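Local coordinates for type IV pilus biogenesis factor PilY1 (Pseudomonas aeruginosa, PDB 3HX6), which helps assemble type IV pili, binds calcium, which probably regulates pilus retraction and twitching motility, and mediates adhesion to host cells, at residues 51-56 with 140-145; 151-156 with 169-174; 391-396 with 416-421; 434-439 with 481-486. The protein carries 3 engineered substitutions. All coordinates share one frame; numbering follows the deposited sequence.

How the interactions relate
Followed from the N terminus of this C-terminal, propeller-containing domain of PilY1, the four contacts open and close in series, with none nesting in or crossing another. Interaction 1 closes a long, partly helical excursion and sets strand 54-55 against strand 141-147, each at the edge of its own four-stranded sheet. Interaction 2 follows at once as the hairpin of strands 150-158 and 165-170, and it touches interaction 1 because strand 150-158 pairs with strand 141-147. Across the chain's centre, interaction 3 lays the loop after strand 408-415 along strand 392-405. Interaction 4, its neighbour, joins strand 433-437, which pairs with 392-405, to the end of strand 477-483.

Interaction 1: 51-56 with 140-145; sequences SPATVG and PVVADA
Val142 turns its side chain toward the 51-56 segment and spreads its two methyls over Ala53, Thr54 and Val55. With chi1 at -59°, CG1 stands opposite the carbonyl carbon and CG2 is wedged between the backbone N and the carbonyl carbon, which sends the two branches to different partners. CG1 does most of the work: it meets Ala53 CB at 3.8 Å and, from another direction, also lies 3.8 Å from Val55 CG2, the methyl that carries the contact for Val55. The two valines slant across one another. A branched side chain suits position 142 because its second methyl can serve a different neighbour: Val142 CG2 comes up to a backbone oxygen, 3.8 Å from Thr54 O.

This is packing between two propeller blades. Strand 54-55 borders one four-stranded antiparallel sheet and strand 141-147 borders the next, so the edge strands meet through side chains, with no hydrogen bond between them; each strand bonds instead within its own blade, Val55 to Arg87 and Ala143 to Val154.

Ala53 also points toward strand 141-147, at the place where the backbones come nearest, its CA 5.7 Å from that of Val142. A small residue fits here: the lone methyl approaches Pro140 O to 3.4 Å and has the proline ring beside it, with CB 3.8 Å from Pro140 CG. That ring, rigid and apolar, also rests on Tyr89 of the first blade and Leu155 of the second. Val55 also packs on Thr153 and Val171 of the second blade's hairpin.

Interaction 2: 151-156 with 169-174; sequences WHTVLI and LDVTDP
Leu155 and Leu169 form an antiparallel hydrogen-bonded pair in the hairpin of strands 150-158 and 165-170, the middle two of a four-stranded propeller blade. The backbone bonds are short: Leu169 N gives to Leu155 O at 2.7 Å, and Leu155 N to Leu169 O at 2.8 Å. One step on, Val154 and Asp170 make a non-hydrogen-bonded pair, and Val171 N closes on Thr153 O with a bent N-H...O angle of 140°.

Among apolar contacts, Thr153 CG2 touches Val171 CG1 at 3.6 Å, while the branched leucines fill the buried face shared by Leu155 and Leu169. A tight methyl-to-oxygen approach stands apart, Val154 CG2 lying 2.9 Å from Leu169 O.

Polar side chains gather around Asp170 to Thr172. His152 ND1 is 3.0 Å from Asp170 OD2, with the imidazole and carboxylate planes 87° apart; a water bonds ND1 and gives a weak bond to Asp170 OD1. His152 NE2 bonds Phe147 O, and Thr153 OG1 bonds Arg84 and Asp144. Asp170 shapes an Asx turn in which OD1 receives Thr172 N at 3.1 Å and Thr172 OG1 at 2.7 Å. Threonine suits this turn because the same OG1 then accepts Thr153 N, also at 2.7 Å and nearly straight at 166°.

Interaction 3: 391-396 with 416-421; sequences NLQQQT and SQNPVN
Ser416 clasps Thr396 with two bonds, one from its side chain and one from its backbone. Thr396 N gives to Ser416 OG at 2.8 Å, fairly straight at 163°, and Ser416 N gives to Thr396 O at 2.9 Å, coming in almost in line with that carbonyl. The short serine side chain makes this possible: chi1 of 56° tucks OG between its own backbone N and carbonyl carbon, close to the main chain. The Gln395 side chain, bent at chi2, ends between Ser416 and Asn418.

Farther along, Gln393 lies against the loop with its aliphatic part. Its CB meets Val420 CG2 at 3.8 Å, its CG sits 3.3 Å from Pro419 O, and Asn418 CB lies over the face of its amide, 3.4 Å from NE2. A long glutamine suits this place, since its carbons cover the loop while its amide bonds at both ends.

In the second shell, Gln393 NE2 gives to Gln394 O at 2.8 Å, on a lone pair in the carbonyl plane, and Gln393 OE1 receives Gln431 NE2, which fixes the rotation of the amide. Thr396 OG1 is held by Asp398. The chain continuing the hairpin 392-405/408-415 thus runs back antiparallel along strand 392-405, held by the Thr396-Ser416 pair and, beyond it, by side chains.

With Ser416 OG accepting from Thr396 N, its own proton would probably point away, perhaps toward the end of Gln395, whose amide orientation is uncertain.

Interaction 4: 434-439 with 481-486; sequences WYLDFM and YGLDPY
Trp434 NE1 gives its proton to Pro485 O at 2.9 Å, although the nearest CA atoms, of Trp434 and Tyr486, are 8.3 Å apart. The oxygen lies near the indole plane, at the ring edge, but the donor rises 47° above the carbonyl plane and the bond is bent to 144°. Tryptophan suits the place because its long, flat side chain spans this distance and still carries an N-H at its rim; chi1 of 51° puts CG between the backbone N and carbonyl carbon and turns the ring to the 481-486 segment.

Asp484 OD1 receives Tyr486 N at 3.0 Å, from above the carboxylate plane, forming an Asx-Pro turn that probably helps to orient the Pro485 carbonyl. Proline stiffens the turn, and its CG lies over the centre of the Tyr486 ring, 4.1 Å above the plane.

Beside this polar link the contact is apolar. Leu436 CD2 and Leu483 CD1 meet methyl to methyl at 3.5 Å, the side chains slanting past each other, and Leu483 also packs on Leu368 and Val460.

Strands 433-437 and 477-483 belong to one mixed sheet with three strands between them, yet they meet directly through Leu436 and Leu483, consistent with a sheet that curls round a buried apolar core.

Interaction 1: 51-56 with 140-145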
loop_
_atom_site.group_PDB
_atom_site.type_symbol
_atom_site.label_atom_id
_atom_site.label_comp_id
_atom_site.label_asym_id
_atom_site.label_seq_id
_atom_site.Cartn_x
_atom_site.Cartn_y
_atom_site.Cartn_z
ATOM N N SER A 51 7.283 5.834 -18.835
ATOM C CA SER A 51 6.204 6.043 -17.824
ATOM C C SER A 51 6.398 5.119 -16.618
ATOM O O SER A 51 6.519 5.589 -15.485
ATOM C CB SER A 51 4.830 5.808 -18.462
ATOM O OG SER A 51 3.779 6.004 -17.526
ATOM N N PRO A 52 6.438 3.791 -16.843
ATOM C CA PRO A 52 6.629 2.870 -15.716
ATOM C C PRO A 52 8.013 3.058 -15.098
ATOM O O PRO A 52 8.390 2.358 -14.157
ATOM C CB PRO A 52 6.493 1.489 -16.363
ATOM C CG PRO A 52 5.639 1.747 -17.564
ATOM C CD PRO A 52 6.212 3.035 -18.086
ATOM N N ALA A 53 8.768 4.005 -15.648
ATOM C CA ALA A 53 10.114 4.290 -15.174
ATOM C C ALA A 53 10.154 5.510 -14.263
ATOM O O ALA A 53 10.642 6.573 -14.646
ATOM C CB ALA A 53 11.045 4.499 -16.364
ATOM N N THR A 54 9.632 5.355 -13.054
ATOM C CA THR A 54 9.634 6.445 -12.091
ATOM C C THR A 54 10.682 6.189 -11.011
ATOM O O THR A 54 10.838 5.065 -10.539
ATOM C CB THR A 54 8.257 6.611 -11.418
ATOM O OG1 THR A 54 8.362 7.573 -10.358
ATOM C CG2 THR A 54 7.769 5.283 -10.862
ATOM N N VAL A 55 11.403 7.236 -10.631
ATOM C CA VAL A 55 12.435 7.109 -9.612
ATOM C C VAL A 55 12.148 7.975 -8.391
ATOM O O VAL A 55 12.385 9.184 -8.401
ATOM C CB VAL A 55 13.822 7.490 -10.176
ATOM C CG1 VAL A 55 14.865 7.408 -9.076
ATOM C CG2 VAL A 55 14.188 6.560 -11.329
ATOM N N GLY A 56 11.632 7.338 -7.344
ATOM C CA GLY A 56 11.330 8.037 -6.109
ATOM C C GLY A 56 12.058 7.391 -4.944
ATOM O O GLY A 56 13.201 7.741 -4.648
ATOM N N PRO A 140 12.324 3.260 -20.646
ATOM C CA PRO A 140 13.581 2.764 -20.083
ATOM C C PRO A 140 13.322 1.943 -18.822
ATOM O O PRO A 140 12.215 1.940 -18.281
ATOM C CB PRO A 140 14.351 4.045 -19.788
ATOM C CG PRO A 140 13.257 4.996 -19.404
ATOM C CD PRO A 140 12.201 4.717 -20.457
ATOM N N VAL A 141 14.348 1.240 -18.368
ATOM C CA VAL A 141 14.245 0.434 -17.163
ATOM C C VAL A 141 15.020 1.125 -16.046
ATOM O O VAL A 141 16.160 1.545 -16.247
ATOM C CB VAL A 141 14.845 -0.968 -17.390
ATOM C CG1 VAL A 141 15.076 -1.664 -16.056
ATOM C CG2 VAL A 141 13.915 -1.792 -18.263
ATOM N N VAL A 142 14.398 1.268 -14.880
ATOM C CA VAL A 142 15.082 1.881 -13.747
ATOM C C VAL A 142 15.143 0.832 -12.645
ATOM O O VAL A 142 14.189 0.089 -12.438
ATOM C CB VAL A 142 14.344 3.137 -13.213
ATOM C CG1 VAL A 142 14.228 4.179 -14.320
ATOM C CG2 VAL A 142 12.965 2.763 -12.681
ATOM N N ALA A 143 16.266 0.761 -11.948
ATOM C CA ALA A 143 16.403 -0.217 -10.885
ATOM C C ALA A 143 17.530 0.174 -9.955
ATOM O O ALA A 143 18.371 1.006 -10.297
ATOM C CB ALA A 143 16.677 -1.603 -11.479
ATOM N N ASP A 144 17.525 -0.407 -8.761
ATOM C CA ASP A 144 18.589 -0.153 -7.807
ATOM C C ASP A 144 19.627 -1.235 -8.061
ATOM O O ASP A 144 19.282 -2.391 -8.299
ATOM C CB ASP A 144 18.072 -0.241 -6.370
ATOM C CG ASP A 144 17.249 0.971 -5.975
ATOM O OD1 ASP A 144 17.296 1.979 -6.706
ATOM O OD2 ASP A 144 16.567 0.920 -4.933
ATOM N N ALA A 145 20.896 -0.853 -8.047
ATOM C CA ALA A 145 21.967 -1.805 -8.279
ATOM C C ALA A 145 23.161 -1.431 -7.418
ATOM O O ALA A 145 23.296 -0.290 -6.990
ATOM C CB ALA A 145 22.359 -1.810 -9.759
#

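Interaction 2: 151-156 with 169-174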
loop_
_atom_site.group_PDB
_atom_site.type_symbol
_atom_site.label_atom_id
_atom_site.label_comp_id
_atom_site.label_asym_id
_atom_site.label_seq_id
_atom_site.Cartn_x
_atom_site.Cartn_y
_atom_site.Cartn_z
ATOM N N TRP A 151 25.247 1.586 -3.397
ATOM C CA TRP A 151 23.965 1.415 -4.052
ATOM C C TRP A 151 23.718 2.631 -4.929
ATOM O O TRP A 151 24.109 3.742 -4.581
ATOM C CB TRP A 151 22.844 1.282 -3.020
ATOM C CG TRP A 151 22.818 -0.058 -2.380
ATOM C CD1 TRP A 151 23.364 -0.409 -1.185
ATOM C CD2 TRP A 151 22.254 -1.248 -2.934
ATOM N NE1 TRP A 151 23.178 -1.750 -0.956
ATOM C CE2 TRP A 151 22.500 -2.290 -2.016
ATOM C CE3 TRP A 151 21.568 -1.536 -4.122
ATOM C CZ2 TRP A 151 22.084 -3.607 -2.246
ATOM C CZ3 TRP A 151 21.153 -2.851 -4.353
ATOM C CH2 TRP A 151 21.414 -3.865 -3.417
ATOM N N HIS A 152 23.082 2.404 -6.073
ATOM C CA HIS A 152 22.763 3.465 -7.023
ATOM C C HIS A 152 21.418 3.113 -7.614
ATOM O O HIS A 152 20.962 1.969 -7.503
ATOM C CB HIS A 152 23.746 3.487 -8.198
ATOM C CG HIS A 152 25.184 3.548 -7.799
ATOM N ND1 HIS A 152 25.878 4.734 -7.700
ATOM C CD2 HIS A 152 26.061 2.568 -7.479
ATOM C CE1 HIS A 152 27.122 4.481 -7.336
ATOM N NE2 HIS A 152 27.260 3.175 -7.195
ATOM N N THR A 153 20.782 4.099 -8.233
ATOM C CA THR A 153 19.532 3.858 -8.930
ATOM C C THR A 153 19.974 4.087 -10.362
ATOM O O THR A 153 20.519 5.145 -10.696
ATOM C CB THR A 153 18.426 4.857 -8.564
ATOM O OG1 THR A 153 18.078 4.704 -7.181
ATOM C CG2 THR A 153 17.192 4.588 -9.414
ATOM N N VAL A 154 19.785 3.083 -11.204
ATOM C CA VAL A 154 20.210 3.199 -12.586
ATOM C C VAL A 154 19.029 3.190 -13.542
ATOM O O VAL A 154 17.928 2.780 -13.184
ATOM C CB VAL A 154 21.176 2.046 -12.958
ATOM C CG1 VAL A 154 20.419 0.714 -12.988
ATOM C CG2 VAL A 154 21.821 2.315 -14.302
ATOM N N LEU A 155 19.276 3.665 -14.756
ATOM C CA LEU A 155 18.269 3.699 -15.801
ATOM C C LEU A 155 18.933 3.125 -17.043
ATOM O O LEU A 155 19.994 3.582 -17.453
ATOM C CB LEU A 155 17.797 5.141 -16.058
ATOM C CG LEU A 155 16.769 5.343 -17.178
ATOM C CD1 LEU A 155 16.033 6.659 -16.984
ATOM C CD2 LEU A 155 17.466 5.306 -18.528
ATOM N N ILE A 156 18.323 2.096 -17.616
ATOM C CA ILE A 156 18.861 1.479 -18.809
ATOM C C ILE A 156 17.938 1.808 -19.981
ATOM O O ILE A 156 16.739 1.549 -19.933
ATOM C CB ILE A 156 19.000 -0.060 -18.641
ATOM C CG1 ILE A 156 20.033 -0.379 -17.549
ATOM C CG2 ILE A 156 19.497 -0.688 -19.934
ATOM C CD1 ILE A 156 19.604 -0.041 -16.162
ATOM N N LEU A 169 22.290 5.038 -17.348
ATOM C CA LEU A 169 22.542 6.300 -16.677
ATOM C C LEU A 169 22.437 6.057 -15.181
ATOM O O LEU A 169 21.688 5.179 -14.742
ATOM C CB LEU A 169 21.504 7.354 -17.089
ATOM C CG LEU A 169 21.314 7.621 -18.588
ATOM C CD1 LEU A 169 20.174 8.618 -18.793
ATOM C CD2 LEU A 169 22.603 8.142 -19.187
ATOM N N ASP A 170 23.214 6.809 -14.406
ATOM C CA ASP A 170 23.155 6.711 -12.956
ATOM C C ASP A 170 22.150 7.797 -12.620
ATOM O O ASP A 170 22.441 8.983 -12.756
ATOM C CB ASP A 170 24.500 7.045 -12.309
ATOM C CG ASP A 170 24.469 6.887 -10.798
ATOM O OD1 ASP A 170 23.457 7.280 -10.177
ATOM O OD2 ASP A 170 25.456 6.377 -10.230
ATOM N N VAL A 171 20.965 7.388 -12.192
ATOM C CA VAL A 171 19.905 8.332 -11.891
ATOM C C VAL A 171 19.608 8.464 -10.388
ATOM O O VAL A 171 18.546 8.937 -9.981
ATOM C CB VAL A 171 18.640 7.917 -12.695
ATOM C CG1 VAL A 171 17.619 7.227 -11.800
ATOM C CG2 VAL A 171 18.074 9.116 -13.407
ATOM N N THR A 172 20.570 8.059 -9.568
ATOM C CA THR A 172 20.428 8.126 -8.117
ATOM C C THR A 172 20.128 9.556 -7.664
ATOM O O THR A 172 19.284 9.781 -6.800
ATOM C CB THR A 172 21.712 7.655 -7.419
ATOM O OG1 THR A 172 22.124 6.403 -7.980
ATOM C CG2 THR A 172 21.478 7.493 -5.923
ATOM N N ASP A 173 20.829 10.519 -8.254
ATOM C CA ASP A 173 20.632 11.926 -7.918
ATOM C C ASP A 173 20.103 12.662 -9.147
ATOM O O ASP A 173 20.857 12.968 -10.072
ATOM C CB ASP A 173 21.959 12.542 -7.448
ATOM C CG ASP A 173 21.835 14.026 -7.098
ATOM O OD1 ASP A 173 20.715 14.495 -6.801
ATOM O OD2 ASP A 173 22.876 14.721 -7.107
ATOM N N PRO A 174 18.792 12.948 -9.170
ATOM C CA PRO A 174 18.168 13.648 -10.299
ATOM C C PRO A 174 18.866 14.955 -10.658
ATOM O O PRO A 174 18.892 15.358 -11.823
ATOM C CB PRO A 174 16.728 13.860 -9.826
ATOM C CG PRO A 174 16.865 13.927 -8.335
ATOM C CD PRO A 174 17.840 12.810 -8.054
HETATM O O HOH W 1 25.047 7.580 -7.357
#

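Interaction 3: 391-396 with 416-421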
loop_
_atom_site.group_PDB
_atom_site.type_symbol
_atom_site.label_atom_id
_atom_site.label_comp_id
_atom_site.label_asym_id
_atom_site.label_seq_id
_atom_site.Cartn_x
_atom_site.Cartn_y
_atom_site.Cartn_z
ATOM N N ASN A 391 1.094 -32.056 -26.043
ATOM C CA ASN A 391 1.442 -32.419 -24.671
ATOM C C ASN A 391 0.857 -31.421 -23.681
ATOM O O ASN A 391 1.086 -31.527 -22.475
ATOM C CB ASN A 391 2.955 -32.431 -24.496
ATOM C CG ASN A 391 3.652 -33.236 -25.563
ATOM O OD1 ASN A 391 4.334 -32.683 -26.423
ATOM N ND2 ASN A 391 3.474 -34.551 -25.523
ATOM N N LEU A 392 0.102 -30.455 -24.192
ATOM C CA LEU A 392 -0.469 -29.415 -23.347
ATOM C C LEU A 392 -1.989 -29.428 -23.343
ATOM O O LEU A 392 -2.616 -29.957 -24.257
ATOM C CB LEU A 392 0.019 -28.043 -23.834
ATOM C CG LEU A 392 1.511 -27.909 -24.153
ATOM C CD1 LEU A 392 1.795 -26.521 -24.712
ATOM C CD2 LEU A 392 2.335 -28.169 -22.898
ATOM N N GLN A 393 -2.570 -28.841 -22.304
ATOM C CA GLN A 393 -4.013 -28.751 -22.196
ATOM C C GLN A 393 -4.449 -27.442 -22.828
ATOM O O GLN A 393 -4.028 -26.365 -22.410
ATOM C CB GLN A 393 -4.459 -28.764 -20.738
ATOM C CG GLN A 393 -5.952 -28.527 -20.577
ATOM C CD GLN A 393 -6.768 -29.519 -21.380
ATOM O OE1 GLN A 393 -6.546 -30.724 -21.292
ATOM N NE2 GLN A 393 -7.717 -29.023 -22.163
ATOM N N GLN A 394 -5.291 -27.545 -23.841
ATOM C CA GLN A 394 -5.792 -26.372 -24.526
ATOM C C GLN A 394 -6.843 -25.656 -23.685
ATOM O O GLN A 394 -7.597 -26.285 -22.941
ATOM C CB GLN A 394 -6.410 -26.784 -25.865
ATOM C CG GLN A 394 -7.088 -25.659 -26.625
ATOM C CD GLN A 394 -7.843 -26.168 -27.845
ATOM O OE1 GLN A 394 -8.714 -27.031 -27.729
ATOM N NE2 GLN A 394 -7.513 -25.637 -29.014
ATOM N N GLN A 395 -6.861 -24.334 -23.793
ATOM C CA GLN A 395 -7.848 -23.500 -23.119
ATOM C C GLN A 395 -8.302 -22.588 -24.255
ATOM O O GLN A 395 -7.570 -22.396 -25.233
ATOM C CB GLN A 395 -7.226 -22.663 -21.993
ATOM C CG GLN A 395 -6.534 -23.451 -20.875
ATOM C CD GLN A 395 -7.487 -24.252 -19.992
ATOM O OE1 GLN A 395 -7.047 -25.026 -19.133
ATOM N NE2 GLN A 395 -8.789 -24.068 -20.190
ATOM N N THR A 396 -9.501 -22.035 -24.146
ATOM C CA THR A 396 -10.001 -21.160 -25.194
ATOM C C THR A 396 -10.719 -19.954 -24.619
ATOM O O THR A 396 -11.166 -19.972 -23.475
ATOM C CB THR A 396 -11.001 -21.912 -26.110
ATOM O OG1 THR A 396 -11.961 -22.601 -25.297
ATOM C CG2 THR A 396 -10.279 -22.925 -26.995
ATOM N N SER A 416 -12.208 -20.719 -20.914
ATOM C CA SER A 416 -12.570 -22.071 -20.510
ATOM C C SER A 416 -11.848 -22.356 -19.200
ATOM O O SER A 416 -11.003 -21.563 -18.761
ATOM C CB SER A 416 -12.116 -23.077 -21.572
ATOM O OG SER A 416 -10.721 -22.960 -21.822
ATOM N N GLN A 417 -12.169 -23.488 -18.583
ATOM C CA GLN A 417 -11.554 -23.862 -17.317
ATOM C C GLN A 417 -11.239 -25.357 -17.309
ATOM O O GLN A 417 -11.651 -26.090 -16.416
ATOM C CB GLN A 417 -12.499 -23.512 -16.165
ATOM C CG GLN A 417 -11.920 -23.700 -14.774
ATOM C CD GLN A 417 -12.869 -23.206 -13.698
ATOM O OE1 GLN A 417 -12.598 -22.218 -13.014
ATOM N NE2 GLN A 417 -13.989 -23.884 -13.551
ATOM N N ASN A 418 -10.500 -25.794 -18.318
ATOM C CA ASN A 418 -10.135 -27.194 -18.450
ATOM C C ASN A 418 -8.998 -27.524 -17.501
ATOM O O ASN A 418 -8.037 -26.764 -17.377
ATOM C CB ASN A 418 -9.713 -27.475 -19.885
ATOM C CG ASN A 418 -10.747 -27.016 -20.885
ATOM O OD1 ASN A 418 -10.413 -26.483 -21.943
ATOM N ND2 ASN A 418 -12.017 -27.223 -20.554
ATOM N N PRO A 419 -9.099 -28.655 -16.800
ATOM C CA PRO A 419 -8.025 -29.014 -15.877
ATOM C C PRO A 419 -6.814 -29.553 -16.627
ATOM O O PRO A 419 -6.915 -29.958 -17.783
ATOM C CB PRO A 419 -8.680 -30.066 -14.986
ATOM C CG PRO A 419 -9.624 -30.755 -15.932
ATOM C CD PRO A 419 -10.228 -29.598 -16.705
ATOM N N VAL A 420 -5.664 -29.531 -15.967
ATOM C CA VAL A 420 -4.436 -30.038 -16.557
ATOM C C VAL A 420 -4.057 -31.281 -15.763
ATOM O O VAL A 420 -3.995 -31.237 -14.532
ATOM C CB VAL A 420 -3.282 -29.015 -16.441
ATOM C CG1 VAL A 420 -2.010 -29.600 -17.036
ATOM C CG2 VAL A 420 -3.649 -27.721 -17.159
ATOM N N ASN A 421 -3.809 -32.387 -16.460
ATOM C CA ASN A 421 -3.428 -33.625 -15.789
ATOM C C ASN A 421 -1.917 -33.748 -15.902
ATOM O O ASN A 421 -1.392 -34.241 -16.900
ATOM C CB ASN A 421 -4.103 -34.830 -16.443
ATOM C CG ASN A 421 -3.940 -36.101 -15.626
ATOM O OD1 ASN A 421 -4.201 -37.200 -16.110
ATOM N ND2 ASN A 421 -3.516 -35.953 -14.373
#

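Interaction 4: 434-439 with 481-486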
loop_
_atom_site.group_PDB
_atom_site.type_symbol
_atom_site.label_atom_id
_atom_site.label_comp_id
_atom_site.label_asym_id
_atom_site.label_seq_id
_atom_site.Cartn_x
_atom_site.Cartn_y
_atom_site.Cartn_z
ATOM N N TRP A 434 0.004 -25.965 -20.749
ATOM C CA TRP A 434 -1.215 -25.510 -21.380
ATOM C C TRP A 434 -0.933 -24.416 -22.390
ATOM O O TRP A 434 0.178 -23.903 -22.465
ATOM C CB TRP A 434 -2.171 -24.973 -20.310
ATOM C CG TRP A 434 -1.541 -23.951 -19.358
ATOM C CD1 TRP A 434 -1.093 -24.180 -18.088
ATOM C CD2 TRP A 434 -1.369 -22.542 -19.592
ATOM N NE1 TRP A 434 -0.663 -23.003 -17.509
ATOM C CE2 TRP A 434 -0.823 -21.984 -18.411
ATOM C CE3 TRP A 434 -1.626 -21.698 -20.680
ATOM C CZ2 TRP A 434 -0.535 -20.620 -18.289
ATOM C CZ3 TRP A 434 -1.336 -20.334 -20.558
ATOM C CH2 TRP A 434 -0.799 -19.815 -19.371
ATOM N N TYR A 435 -1.947 -24.076 -23.175
ATOM C CA TYR A 435 -1.826 -23.003 -24.147
ATOM C C TYR A 435 -3.193 -22.382 -24.361
ATOM O O TYR A 435 -4.218 -23.012 -24.125
ATOM C CB TYR A 435 -1.242 -23.495 -25.479
ATOM C CG TYR A 435 -2.148 -24.381 -26.310
ATOM C CD1 TYR A 435 -2.141 -25.766 -26.152
ATOM C CD2 TYR A 435 -2.981 -23.834 -27.292
ATOM C CE1 TYR A 435 -2.936 -26.590 -26.959
ATOM C CE2 TYR A 435 -3.781 -24.645 -28.099
ATOM C CZ TYR A 435 -3.751 -26.020 -27.927
ATOM O OH TYR A 435 -4.536 -26.823 -28.721
ATOM N N LEU A 436 -3.198 -21.127 -24.779
ATOM C CA LEU A 436 -4.430 -20.401 -25.023
ATOM C C LEU A 436 -4.180 -19.511 -26.230
ATOM O O LEU A 436 -3.374 -18.597 -26.155
ATOM C CB LEU A 436 -4.774 -19.536 -23.802
ATOM C CG LEU A 436 -5.935 -18.539 -23.911
ATOM C CD1 LEU A 436 -7.249 -19.296 -24.049
ATOM C CD2 LEU A 436 -5.972 -17.644 -22.670
ATOM N N ASP A 437 -4.846 -19.787 -27.345
ATOM C CA ASP A 437 -4.669 -18.949 -28.523
ATOM C C ASP A 437 -5.450 -17.661 -28.276
ATOM O O ASP A 437 -6.570 -17.689 -27.754
ATOM C CB ASP A 437 -5.186 -19.651 -29.785
ATOM C CG ASP A 437 -4.286 -20.799 -30.233
ATOM O OD1 ASP A 437 -3.090 -20.563 -30.496
ATOM O OD2 ASP A 437 -4.776 -21.944 -30.324
ATOM N N PHE A 438 -4.843 -16.530 -28.621
ATOM C CA PHE A 438 -5.496 -15.245 -28.431
ATOM C C PHE A 438 -6.539 -15.029 -29.521
ATOM O O PHE A 438 -6.268 -14.423 -30.561
ATOM C CB PHE A 438 -4.461 -14.122 -28.444
ATOM C CG PHE A 438 -3.580 -14.104 -27.226
ATOM C CD1 PHE A 438 -4.131 -13.951 -25.958
ATOM C CD2 PHE A 438 -2.207 -14.248 -27.345
ATOM C CE1 PHE A 438 -3.324 -13.941 -24.823
ATOM C CE2 PHE A 438 -1.388 -14.241 -26.217
ATOM C CZ PHE A 438 -1.949 -14.087 -24.954
ATOM N N MET A 439 -7.730 -15.556 -29.269
ATOM C CA MET A 439 -8.839 -15.452 -30.202
ATOM C C MET A 439 -10.093 -15.943 -29.500
ATOM O O MET A 439 -10.052 -16.912 -28.736
ATOM C CB MET A 439 -8.574 -16.313 -31.447
ATOM C CG MET A 439 -8.496 -17.819 -31.175
ATOM S SD MET A 439 -7.988 -18.759 -32.633
ATOM C CE MET A 439 -8.042 -20.479 -32.018
ATOM N N TYR A 481 -6.031 -9.483 -19.067
ATOM C CA TYR A 481 -6.497 -10.791 -18.619
ATOM C C TYR A 481 -5.947 -11.172 -17.257
ATOM O O TYR A 481 -4.853 -10.768 -16.877
ATOM C CB TYR A 481 -6.087 -11.892 -19.608
ATOM C CG TYR A 481 -6.654 -11.776 -21.011
ATOM C CD1 TYR A 481 -5.943 -11.128 -22.021
ATOM C CD2 TYR A 481 -7.886 -12.347 -21.334
ATOM C CE1 TYR A 481 -6.440 -11.054 -23.326
ATOM C CE2 TYR A 481 -8.399 -12.279 -22.633
ATOM C CZ TYR A 481 -7.669 -11.632 -23.622
ATOM O OH TYR A 481 -8.168 -11.566 -24.905
ATOM N N GLY A 482 -6.724 -11.969 -16.537
ATOM C CA GLY A 482 -6.318 -12.476 -15.240
ATOM C C GLY A 482 -6.618 -13.959 -15.369
ATOM O O GLY A 482 -7.787 -14.356 -15.358
ATOM N N LEU A 483 -5.584 -14.782 -15.520
ATOM C CA LEU A 483 -5.797 -16.215 -15.698
ATOM C C LEU A 483 -5.153 -17.071 -14.621
ATOM O O LEU A 483 -4.287 -16.612 -13.877
ATOM C CB LEU A 483 -5.258 -16.660 -17.072
ATOM C CG LEU A 483 -5.869 -15.982 -18.307
ATOM C CD1 LEU A 483 -5.065 -16.316 -19.545
ATOM C CD2 LEU A 483 -7.317 -16.422 -18.478
ATOM N N ASP A 484 -5.595 -18.322 -14.543
ATOM C CA ASP A 484 -5.041 -19.272 -13.591
ATOM C C ASP A 484 -3.717 -19.728 -14.192
ATOM O O ASP A 484 -3.692 -20.360 -15.244
ATOM C CB ASP A 484 -5.988 -20.462 -13.419
ATOM C CG ASP A 484 -5.380 -21.593 -12.611
ATOM O OD1 ASP A 484 -4.365 -21.379 -11.909
ATOM O OD2 ASP A 484 -5.936 -22.709 -12.674
ATOM N N PRO A 485 -2.596 -19.395 -13.537
ATOM C CA PRO A 485 -1.285 -19.795 -14.059
ATOM C C PRO A 485 -1.079 -21.302 -14.153
ATOM O O PRO A 485 -0.277 -21.767 -14.961
ATOM C CB PRO A 485 -0.311 -19.141 -13.085
ATOM C CG PRO A 485 -1.079 -19.153 -11.788
ATOM C CD PRO A 485 -2.461 -18.716 -12.236
ATOM N N TYR A 486 -1.805 -22.051 -13.329
ATOM C CA TYR A 486 -1.694 -23.504 -13.291
ATOM C C TYR A 486 -2.435 -24.211 -14.414
ATOM O O TYR A 486 -2.226 -25.403 -14.640
ATOM C CB TYR A 486 -2.234 -24.035 -11.959
ATOM C CG TYR A 486 -1.672 -23.342 -10.740
ATOM C CD1 TYR A 486 -2.511 -22.919 -9.710
ATOM C CD2 TYR A 486 -0.301 -23.127 -10.606
ATOM C CE1 TYR A 486 -1.997 -22.300 -8.573
ATOM C CE2 TYR A 486 0.224 -22.512 -9.476
ATOM C CZ TYR A 486 -0.625 -22.102 -8.463
ATOM O OH TYR A 486 -0.102 -21.509 -7.338
#